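Kappa-carrageenase (PDB 5OCR) probably hydrolyses kappa-carrageenan, a sulfated galactan of red algae, through its glycoside hydrolase family 16 domain, the part of the longer protein held in this chain. Local coordinates at residues 9-14 and 19-24; 76-81 and 256-261; 203-208 and 212-217. All coordinates share one frame; numbering follows the deposited sequence.

Interaction 1 of 3, residues 9-14 and 19-24; sequences QQPTKT and DQWTIK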
loop_
_atom_site.group_PDB
_atom_site.type_symbol
_atom_site.label_atom_id
_atom_site.label_comp_id
_atom_site.label_asym_id
_atom_site.label_seq_id
_atom_site.Cartn_x
_atom_site.Cartn_y
_atom_site.Cartn_z
ATOM N N GLN A 9 -22.122 -7.856 -3.150
ATOM C CA GLN A 9 -21.662 -6.534 -2.572
ATOM C C GLN A 9 -21.258 -5.594 -3.708
ATOM O O GLN A 9 -20.842 -6.038 -4.752
ATOM C CB GLN A 9 -20.414 -6.742 -1.683
ATOM C CG GLN A 9 -20.681 -7.581 -0.430
ATOM C CD GLN A 9 -21.457 -6.807 0.626
ATOM O OE1 GLN A 9 -21.880 -5.658 0.416
ATOM N NE2 GLN A 9 -21.627 -7.426 1.798
ATOM N N GLN A 10 -21.378 -4.292 -3.480
ATOM C CA GLN A 10 -21.059 -3.288 -4.538
ATOM C C GLN A 10 -20.074 -2.273 -3.997
ATOM O O GLN A 10 -20.012 -2.087 -2.774
ATOM C CB GLN A 10 -22.324 -2.517 -4.973
ATOM C CG GLN A 10 -23.305 -3.370 -5.780
ATOM C CD GLN A 10 -22.748 -3.516 -7.196
ATOM O OE1 GLN A 10 -22.662 -2.550 -7.951
ATOM N NE2 GLN A 10 -22.333 -4.727 -7.548
ATOM N N PRO A 11 -19.388 -1.538 -4.890
ATOM C CA PRO A 11 -18.558 -0.332 -4.424
ATOM C C PRO A 11 -19.351 0.585 -3.431
ATOM O O PRO A 11 -20.585 0.866 -3.597
ATOM C CB PRO A 11 -18.225 0.390 -5.732
ATOM C CG PRO A 11 -18.240 -0.738 -6.781
ATOM C CD PRO A 11 -19.390 -1.620 -6.362
ATOM N N THR A 12 -18.697 0.993 -2.343
ATOM C CA THR A 12 -19.385 1.907 -1.348
ATOM C C THR A 12 -19.861 3.172 -1.988
ATOM O O THR A 12 -20.999 3.660 -1.669
ATOM C CB THR A 12 -18.452 2.175 -0.145
ATOM O OG1 THR A 12 -18.137 0.907 0.448
ATOM C CG2 THR A 12 -19.111 3.033 0.971
ATOM N N LYS A 13 -19.038 3.759 -2.866
ATOM C CA LYS A 13 -19.425 5.033 -3.470
ATOM C C LYS A 13 -18.731 5.159 -4.823
ATOM O O LYS A 13 -17.539 4.902 -4.892
ATOM C CB LYS A 13 -18.991 6.186 -2.568
ATOM C CG LYS A 13 -19.349 7.563 -3.081
ATOM C CD LYS A 13 -20.835 7.799 -2.922
ATOM C CE LYS A 13 -20.986 9.222 -3.345
ATOM N NZ LYS A 13 -22.363 9.524 -3.021
ATOM N N THR A 14 -19.449 5.546 -5.891
ATOM C CA THR A 14 -18.783 5.661 -7.203
ATOM C C THR A 14 -19.134 6.990 -7.859
ATOM O O THR A 14 -20.095 7.672 -7.423
ATOM C CB THR A 14 -19.169 4.541 -8.181
ATOM O OG1 THR A 14 -20.564 4.726 -8.509
ATOM C CG2 THR A 14 -18.979 3.130 -7.561
ATOM N N ASP A 19 -22.973 3.450 -14.018
ATOM C CA ASP A 19 -22.102 2.290 -14.217
ATOM C C ASP A 19 -22.600 0.993 -13.540
ATOM O O ASP A 19 -23.198 1.059 -12.474
ATOM C CB ASP A 19 -20.694 2.622 -13.691
ATOM C CG ASP A 19 -20.001 3.716 -14.507
ATOM O OD1 ASP A 19 -20.207 3.823 -15.745
ATOM O OD2 ASP A 19 -19.231 4.494 -13.969
ATOM N N GLN A 20 -22.262 -0.167 -14.118
ATOM C CA GLN A 20 -22.610 -1.463 -13.554
ATOM C C GLN A 20 -21.311 -2.070 -13.070
ATOM O O GLN A 20 -20.305 -1.955 -13.781
ATOM C CB GLN A 20 -23.086 -2.392 -14.653
ATOM C CG GLN A 20 -24.418 -1.987 -15.255
ATOM C CD GLN A 20 -25.608 -2.311 -14.348
ATOM O OE1 GLN A 20 -25.641 -3.338 -13.630
ATOM N NE2 GLN A 20 -26.613 -1.447 -14.405
ATOM N N TRP A 21 -21.333 -2.721 -11.915
ATOM C CA TRP A 21 -20.053 -3.283 -11.360
ATOM C C TRP A 21 -20.179 -4.752 -11.090
ATOM O O TRP A 21 -21.142 -5.172 -10.435
ATOM C CB TRP A 21 -19.699 -2.555 -10.062
ATOM C CG TRP A 21 -19.474 -1.090 -10.262
ATOM C CD1 TRP A 21 -20.392 -0.031 -10.058
ATOM C CD2 TRP A 21 -18.226 -0.477 -10.723
ATOM N NE1 TRP A 21 -19.802 1.182 -10.379
ATOM C CE2 TRP A 21 -18.479 0.982 -10.792
ATOM C CE3 TRP A 21 -16.974 -0.989 -11.081
ATOM C CZ2 TRP A 21 -17.500 1.861 -11.173
ATOM C CZ3 TRP A 21 -15.975 -0.073 -11.459
ATOM C CH2 TRP A 21 -16.245 1.304 -11.501
ATOM N N THR A 22 -19.218 -5.551 -11.540
ATOM C CA THR A 22 -19.175 -7.020 -11.325
ATOM C C THR A 22 -17.987 -7.409 -10.475
ATOM O O THR A 22 -16.840 -7.026 -10.766
ATOM C CB THR A 22 -19.104 -7.780 -12.663
ATOM O OG1 THR A 22 -20.282 -7.386 -13.396
ATOM C CG2 THR A 22 -19.180 -9.261 -12.382
ATOM N N ILE A 23 -18.271 -8.079 -9.367
ATOM C CA ILE A 23 -17.208 -8.450 -8.477
ATOM C C ILE A 23 -16.273 -9.459 -9.142
ATOM O O ILE A 23 -16.748 -10.292 -9.982
ATOM C CB ILE A 23 -17.734 -8.914 -7.112
ATOM C CG1 ILE A 23 -16.577 -8.701 -6.077
ATOM C CG2 ILE A 23 -18.355 -10.322 -7.275
ATOM C CD1 ILE A 23 -16.957 -8.318 -4.665
ATOM N N LYS A 24 -14.958 -9.329 -8.861
ATOM C CA LYS A 24 -13.923 -10.186 -9.428
ATOM C C LYS A 24 -13.301 -10.962 -8.275
ATOM O O LYS A 24 -12.498 -10.410 -7.497
ATOM C CB LYS A 24 -12.903 -9.321 -10.184
ATOM C CG LYS A 24 -13.506 -8.544 -11.381
ATOM C CD LYS A 24 -14.322 -9.380 -12.376
ATOM C CE LYS A 24 -13.467 -10.112 -13.379
ATOM N NZ LYS A 24 -14.375 -10.481 -14.501
HETATM O O HOH W 1 -23.781 -2.620 -10.452
HETATM O O HOH W 2 -21.849 3.225 -10.224
#
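T14 and W21 grip the same water. T14 OG1 lies 2.6 Å from the water oxygen. W21 NE1 gives its N-H to that oxygen from 2.9 Å, and the water sits in the plane of the indole, at its edge. The D19 carbonyl is a third, weak partner of this water. T14 CG2 touches the ring system directly, 3.5 Å from W21 NE1, at an oblique approach. The T14 torsion explains both contacts: OG1 lies between the backbone N and the carbonyl carbon (chi1 67°), and CG2 lies beside the backbone N.

Q10 holds the backbone of W21. Its NE2 donates to W21 O at 3.2 Å in an almost straight bond, N-H...O 178°. The carbonyl oxygen lies in the amide plane of Q10, but NE2 comes in from above the carbonyl plane, off its lone pairs. The other end of the amide uses a second water, which donates to Q10 OE1 at 2.7 Å and accepts from W21 N. W21 O is bound directly and W21 N through the water, which should fix the turn of the Q10 amide. The Q10 chain bends at chi2 to bring the amide there.

CG of P11 sits over one face of the indole. It is 3.9 Å from the centroid of the five-membered ring of W21, 18° off the normal, which is a CH-pi contact. W283 of strand 273-285 also touches both P11 and W21, and E206 touches T14 and W21.

Strand 21-23 pairs antiparallel with strand 273-285. The contact is a proline-on-tryptophan CH-pi packing at the surface, with the N-terminal loop laid onto strands 100-107, 200-207 and 273-285 of the GH16 beta-jellyroll.

Interaction 2 of 3, residues 76-81 and 256-261; sequences ANNTPD and INPETD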
loop_
_atom_site.group_PDB
_atom_site.type_symbol
_atom_site.label_atom_id
_atom_site.label_comp_id
_atom_site.label_asym_id
_atom_site.label_seq_id
_atom_site.Cartn_x
_atom_site.Cartn_y
_atom_site.Cartn_z
ATOM N N ALA A 76 14.761 -12.374 15.099
ATOM C CA ALA A 76 15.371 -13.032 16.275
ATOM C C ALA A 76 16.828 -12.580 16.423
ATOM O O ALA A 76 17.608 -12.560 15.431
ATOM C CB ALA A 76 15.312 -14.559 16.157
ATOM N N ASN A 77 17.182 -12.141 17.644
ATOM C CA ASN A 77 18.602 -11.797 17.994
ATOM C C ASN A 77 19.100 -10.480 17.302
ATOM O O ASN A 77 20.290 -10.120 17.361
ATOM C CB ASN A 77 19.542 -12.978 17.646
ATOM C CG ASN A 77 19.067 -14.310 18.222
ATOM O OD1 ASN A 77 18.526 -14.373 19.311
ATOM N ND2 ASN A 77 19.302 -15.358 17.529
ATOM N N ASN A 78 18.199 -9.791 16.605
ATOM C CA ASN A 78 18.570 -8.592 15.875
ATOM C C ASN A 78 19.575 -8.923 14.741
ATOM O O ASN A 78 20.329 -8.085 14.301
ATOM C CB ASN A 78 19.097 -7.444 16.771
ATOM C CG ASN A 78 19.214 -6.118 16.021
ATOM O OD1 ASN A 78 18.286 -5.708 15.306
ATOM N ND2 ASN A 78 20.364 -5.479 16.116
ATOM N N THR A 79 19.476 -10.136 14.247
ATOM C CA THR A 79 20.421 -10.623 13.237
ATOM C C THR A 79 19.944 -10.215 11.858
ATOM O O THR A 79 18.817 -10.602 11.471
ATOM C CB THR A 79 20.396 -12.129 13.274
ATOM O OG1 THR A 79 20.926 -12.502 14.543
ATOM C CG2 THR A 79 21.281 -12.674 12.221
ATOM N N PRO A 80 20.773 -9.408 11.147
ATOM C CA PRO A 80 20.394 -8.988 9.785
ATOM C C PRO A 80 20.228 -10.163 8.809
ATOM O O PRO A 80 20.995 -11.166 8.889
ATOM C CB PRO A 80 21.576 -8.116 9.316
ATOM C CG PRO A 80 22.709 -8.367 10.255
ATOM C CD PRO A 80 22.103 -8.897 11.558
ATOM N N ASP A 81 19.315 -9.989 7.839
ATOM C CA ASP A 81 19.205 -10.911 6.751
ATOM C C ASP A 81 19.315 -10.087 5.508
ATOM O O ASP A 81 18.395 -9.347 5.213
ATOM C CB ASP A 81 17.805 -11.532 6.823
ATOM C CG ASP A 81 17.570 -12.559 5.745
ATOM O OD1 ASP A 81 18.547 -13.094 5.175
ATOM O OD2 ASP A 81 16.400 -12.775 5.414
ATOM N N ILE A 256 17.629 0.901 9.367
ATOM C CA ILE A 256 18.426 1.362 10.572
ATOM C C ILE A 256 18.514 0.172 11.515
ATOM O O ILE A 256 17.529 -0.518 11.757
ATOM C CB ILE A 256 17.708 2.577 11.237
ATOM C CG1 ILE A 256 17.520 3.693 10.175
ATOM C CG2 ILE A 256 18.356 3.000 12.554
ATOM C CD1 ILE A 256 17.195 5.049 10.734
ATOM N N ASN A 257 19.699 -0.133 12.034
ATOM C CA ASN A 257 19.813 -1.119 13.060
ATOM C C ASN A 257 19.153 -0.609 14.352
ATOM O O ASN A 257 19.616 0.402 14.929
ATOM C CB ASN A 257 21.306 -1.418 13.288
ATOM C CG ASN A 257 21.554 -2.461 14.340
ATOM O OD1 ASN A 257 20.703 -2.816 15.158
ATOM N ND2 ASN A 257 22.812 -2.964 14.345
ATOM N N PRO A 258 18.041 -1.278 14.771
ATOM C CA PRO A 258 17.371 -0.767 15.910
ATOM C C PRO A 258 18.164 -0.781 17.177
ATOM O O PRO A 258 17.808 -0.005 18.038
ATOM C CB PRO A 258 16.010 -1.510 15.901
ATOM C CG PRO A 258 16.341 -2.846 15.311
ATOM C CD PRO A 258 17.439 -2.550 14.306
ATOM N N GLU A 259 19.332 -1.489 17.267
ATOM C CA GLU A 259 20.283 -1.337 18.414
ATOM C C GLU A 259 21.354 -0.210 18.316
ATOM O O GLU A 259 22.203 -0.017 19.205
ATOM C CB GLU A 259 20.964 -2.662 18.773
ATOM C CG GLU A 259 20.128 -3.925 18.555
ATOM C CD GLU A 259 18.896 -4.085 19.449
ATOM O OE1 GLU A 259 18.819 -3.404 20.494
ATOM O OE2 GLU A 259 18.001 -4.928 19.128
ATOM N N THR A 260 21.322 0.535 17.231
ATOM C CA THR A 260 22.214 1.679 17.058
ATOM C C THR A 260 21.526 3.016 17.125
ATOM O O THR A 260 22.200 4.023 16.903
ATOM C CB THR A 260 22.862 1.691 15.654
ATOM O OG1 THR A 260 21.819 1.870 14.607
ATOM C CG2 THR A 260 23.670 0.454 15.498
ATOM N N ASP A 261 20.218 3.043 17.356
ATOM C CA ASP A 261 19.472 4.318 17.331
ATOM C C ASP A 261 18.481 4.372 18.482
ATOM O O ASP A 261 17.689 3.438 18.635
ATOM C CB ASP A 261 18.815 4.475 15.942
ATOM C CG ASP A 261 17.805 5.588 15.891
ATOM O OD1 ASP A 261 18.217 6.707 15.520
ATOM O OD2 ASP A 261 16.627 5.402 16.243
#
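N78 reaches across to N257 with its side-chain amide. ND2 donates to N257 OD1 at 2.9 Å, N-H...O 162°. The acceptor lies close to the amide plane of N78, while ND2 is tilted from the carbonyl plane of N257. The two amide planes are turned 42° apart. CG of N78 is anti to its own backbone N (chi1 -169°). This extends the amide from the loop between strands 67-74 and 86-97 toward the loop between strand 252-255 and helix 262-267. N78 OD1 rests against the ring of P258, 3.4 Å from P258 CD. The same oxygen accepts from H74 NE2, so both ends of the amide are held and its flip is fixed. E259 comes from the opposite direction, its carboxylate nearly perpendicular to the N78 amide, with E259 OE2 3.5 Å from N78 CG.

N257 OD1 has a second donor. The backbone N of E259 binds it at 2.8 Å, from the face of the N257 amide plane opposite to N78 ND2. An alanine here takes away the acceptor shared by N78 ND2 and E259 N, and would probably leave the N78 amide less firmly tied to this loop. N257 O is also gripped twice. T260 OG1 donates to it at 2.7 Å, in the carbonyl plane and on a lone pair, and T260 N joins it.

Y85 packs on N78, N257 and P258. Just beyond, D261 is the N-cap of helix 262-267, with its OD2 accepting from A264 N. The segment 257-260 is thus a type I beta turn with an Asx turn at its start, leading into a capped helix.

Interaction 3 of 3, residues 203-208 and 212-217; sequences YGCEVN and IIWYVD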
loop_
_atom_site.group_PDB
_atom_site.type_symbol
_atom_site.label_atom_id
_atom_site.label_comp_id
_atom_site.label_asym_id
_atom_site.label_seq_id
_atom_site.Cartn_x
_atom_site.Cartn_y
_atom_site.Cartn_z
ATOM N N TYR A 203 -11.439 1.984 2.496
ATOM C CA TYR A 203 -10.559 2.743 1.614
ATOM C C TYR A 203 -10.819 2.272 0.213
ATOM O O TYR A 203 -10.666 1.071 -0.083
ATOM C CB TYR A 203 -9.075 2.559 2.058
ATOM C CG TYR A 203 -8.824 3.024 3.473
ATOM C CD1 TYR A 203 -8.642 4.421 3.751
ATOM C CD2 TYR A 203 -8.903 2.108 4.548
ATOM C CE1 TYR A 203 -8.411 4.803 5.020
ATOM C CE2 TYR A 203 -8.720 2.534 5.878
ATOM C CZ TYR A 203 -8.493 3.921 6.062
ATOM O OH TYR A 203 -8.266 4.447 7.280
ATOM N N GLY A 204 -11.217 3.196 -0.680
ATOM C CA GLY A 204 -11.652 2.776 -2.060
ATOM C C GLY A 204 -10.976 3.582 -3.101
ATOM O O GLY A 204 -10.599 4.732 -2.858
ATOM N N CYS A 205 -10.901 3.031 -4.301
ATOM C CA CYS A 205 -10.330 3.778 -5.434
ATOM C C CYS A 205 -11.037 3.337 -6.708
ATOM O O CYS A 205 -11.052 2.074 -7.017
ATOM C CB CYS A 205 -8.867 3.460 -5.603
ATOM S SG CYS A 205 -7.978 4.539 -6.742
ATOM N N GLU A 206 -11.470 4.319 -7.485
ATOM C CA GLU A 206 -12.050 4.045 -8.780
ATOM C C GLU A 206 -11.074 4.482 -9.858
ATOM O O GLU A 206 -10.645 5.647 -9.852
ATOM C CB GLU A 206 -13.398 4.801 -8.816
ATOM C CG GLU A 206 -14.145 4.598 -10.110
ATOM C CD GLU A 206 -15.407 5.461 -10.122
ATOM O OE1 GLU A 206 -15.831 5.907 -9.053
ATOM O OE2 GLU A 206 -16.082 5.570 -11.190
ATOM N N VAL A 207 -10.710 3.572 -10.782
ATOM C CA VAL A 207 -9.644 3.827 -11.737
ATOM C C VAL A 207 -10.258 3.623 -13.134
ATOM O O VAL A 207 -10.768 2.530 -13.431
ATOM C CB VAL A 207 -8.463 2.829 -11.610
ATOM C CG1 VAL A 207 -7.375 3.147 -12.634
ATOM C CG2 VAL A 207 -7.892 2.878 -10.187
ATOM N N ASN A 208 -10.237 4.658 -13.959
ATOM C CA ASN A 208 -10.674 4.487 -15.352
ATOM C C ASN A 208 -9.639 5.136 -16.311
ATOM O O ASN A 208 -8.666 5.678 -15.862
ATOM C CB ASN A 208 -12.133 5.013 -15.571
ATOM C CG ASN A 208 -12.276 6.486 -15.292
ATOM O OD1 ASN A 208 -11.540 7.339 -15.846
ATOM N ND2 ASN A 208 -13.263 6.818 -14.504
ATOM N N ILE A 212 -8.705 9.035 -11.780
ATOM C CA ILE A 212 -8.562 8.103 -10.641
ATOM C C ILE A 212 -9.236 8.880 -9.460
ATOM O O ILE A 212 -8.958 10.040 -9.236
ATOM C CB ILE A 212 -7.092 7.837 -10.296
ATOM C CG1 ILE A 212 -6.388 7.120 -11.491
ATOM C CG2 ILE A 212 -6.978 6.929 -9.041
ATOM C CD1 ILE A 212 -4.871 7.405 -11.495
ATOM N N ILE A 213 -10.133 8.187 -8.740
ATOM C CA ILE A 213 -10.870 8.885 -7.684
ATOM C C ILE A 213 -10.729 8.039 -6.419
ATOM O O ILE A 213 -10.991 6.841 -6.440
ATOM C CB ILE A 213 -12.383 8.976 -8.085
ATOM C CG1 ILE A 213 -12.463 9.602 -9.529
ATOM C CG2 ILE A 213 -13.142 9.869 -7.053
ATOM C CD1 ILE A 213 -13.685 9.125 -10.283
ATOM N N TRP A 214 -10.449 8.685 -5.305
ATOM C CA TRP A 214 -10.270 7.958 -4.025
ATOM C C TRP A 214 -11.357 8.269 -3.040
ATOM O O TRP A 214 -11.861 9.455 -2.966
ATOM C CB TRP A 214 -8.994 8.446 -3.406
ATOM C CG TRP A 214 -7.661 8.063 -4.007
ATOM C CD1 TRP A 214 -6.783 7.092 -3.529
ATOM C CD2 TRP A 214 -7.007 8.638 -5.191
ATOM N NE1 TRP A 214 -5.648 7.009 -4.314
ATOM C CE2 TRP A 214 -5.695 7.985 -5.291
ATOM C CE3 TRP A 214 -7.331 9.681 -6.091
ATOM C CZ2 TRP A 214 -4.803 8.294 -6.312
ATOM C CZ3 TRP A 214 -6.451 9.980 -7.102
ATOM C CH2 TRP A 214 -5.190 9.321 -7.211
ATOM N N TYR A 215 -11.723 7.259 -2.267
ATOM C CA TYR A 215 -12.821 7.397 -1.291
ATOM C C TYR A 215 -12.413 6.902 0.073
ATOM O O TYR A 215 -11.694 5.940 0.223
ATOM C CB TYR A 215 -14.002 6.511 -1.747
ATOM C CG TYR A 215 -14.521 6.871 -3.128
ATOM C CD1 TYR A 215 -13.980 6.269 -4.274
ATOM C CD2 TYR A 215 -15.571 7.812 -3.250
ATOM C CE1 TYR A 215 -14.514 6.597 -5.573
ATOM C CE2 TYR A 215 -16.075 8.175 -4.536
ATOM C CZ TYR A 215 -15.548 7.514 -5.645
ATOM O OH TYR A 215 -16.043 7.887 -6.902
ATOM N N VAL A 216 -12.844 7.577 1.127
ATOM C CA VAL A 216 -12.614 7.061 2.503
ATOM C C VAL A 216 -13.988 7.004 3.139
ATOM O O VAL A 216 -14.688 8.054 3.199
ATOM C CB VAL A 216 -11.600 7.909 3.317
ATOM C CG1 VAL A 216 -11.472 7.437 4.786
ATOM C CG2 VAL A 216 -10.279 7.931 2.576
ATOM N N ASP A 217 -14.380 5.846 3.695
ATOM C CA ASP A 217 -15.701 5.706 4.276
ATOM C C ASP A 217 -16.832 6.285 3.399
ATOM O O ASP A 217 -17.750 7.000 3.909
ATOM C CB ASP A 217 -15.715 6.343 5.686
ATOM C CG ASP A 217 -15.027 5.462 6.736
ATOM O OD1 ASP A 217 -14.755 4.273 6.467
ATOM O OD2 ASP A 217 -14.890 5.969 7.878
#
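G204 and Y215 exchange two backbone hydrogen bonds, and so do E206 and I213. These are the hydrogen-bonded pairs of an antiparallel hairpin. The bond from Y215 N to G204 O measures 2.8 Å, and the one from E206 N to I213 O is equally short.

One side-chain bond joins the strands as well. Y215 OH donates to E206 OE1 at 2.9 Å, nearly along the C-O axis of the acceptor. The carboxylate and the phenol ring are almost coplanar, 12° apart. E206 gets there with CG anti to the backbone N (chi1 -179°) and an extended chain, and its CB sits at the ring edge. The second oxygen, OE2, is bonded to S15 OG, so both ends of this buried carboxylate have partners. G204 lies directly across from Y215, where the backbone meets the ring edge. I213 CD1 packs beside E206 CD at 4.1 Å.

The other face carries the apolar packing. C205 SG sits over the indole of W214, 4.2 Å from the five-ring centroid and 8° off the normal. I212 CG2 lies on the same ring face and is 3.5 Å from C205 SG. W214 NE1 is turned elsewhere and donates to D140 O. Y203 and V216 run side by side. Y203 CE1 lies 4.0 Å from V216 CG1.

Strand 200-207 also pairs with strand 100-107, and 211-216 with 219-225. The face of Y203, C205, W214 and I212 packs against strands 134-144 and 159-170.

In the fold
Interaction 3 is buried inside the jellyroll, while interaction 1 is at the surface and interaction 2 is partly buried between two peripheral loops. Interactions 1 and 3 reach the same sheet, with centres 12 Å apart. T14 C lies 3.4 Å from Y215 OH, so the N-terminal loop covers the E206–Y215 face of the hairpin. Interaction 2 lies across the chain's centre, its nearest atoms about 32 Å from interaction 1 and about 26 Å from interaction 3. Chemistry follows place. Interaction 3 relies on strand pairing and apolar packing, with one buried phenol–carboxylate bond. Interaction 1 uses waters, one amide-to-backbone bond and a proline on an indole. Interaction 2 joins sequence-distant loops through side-chain amides.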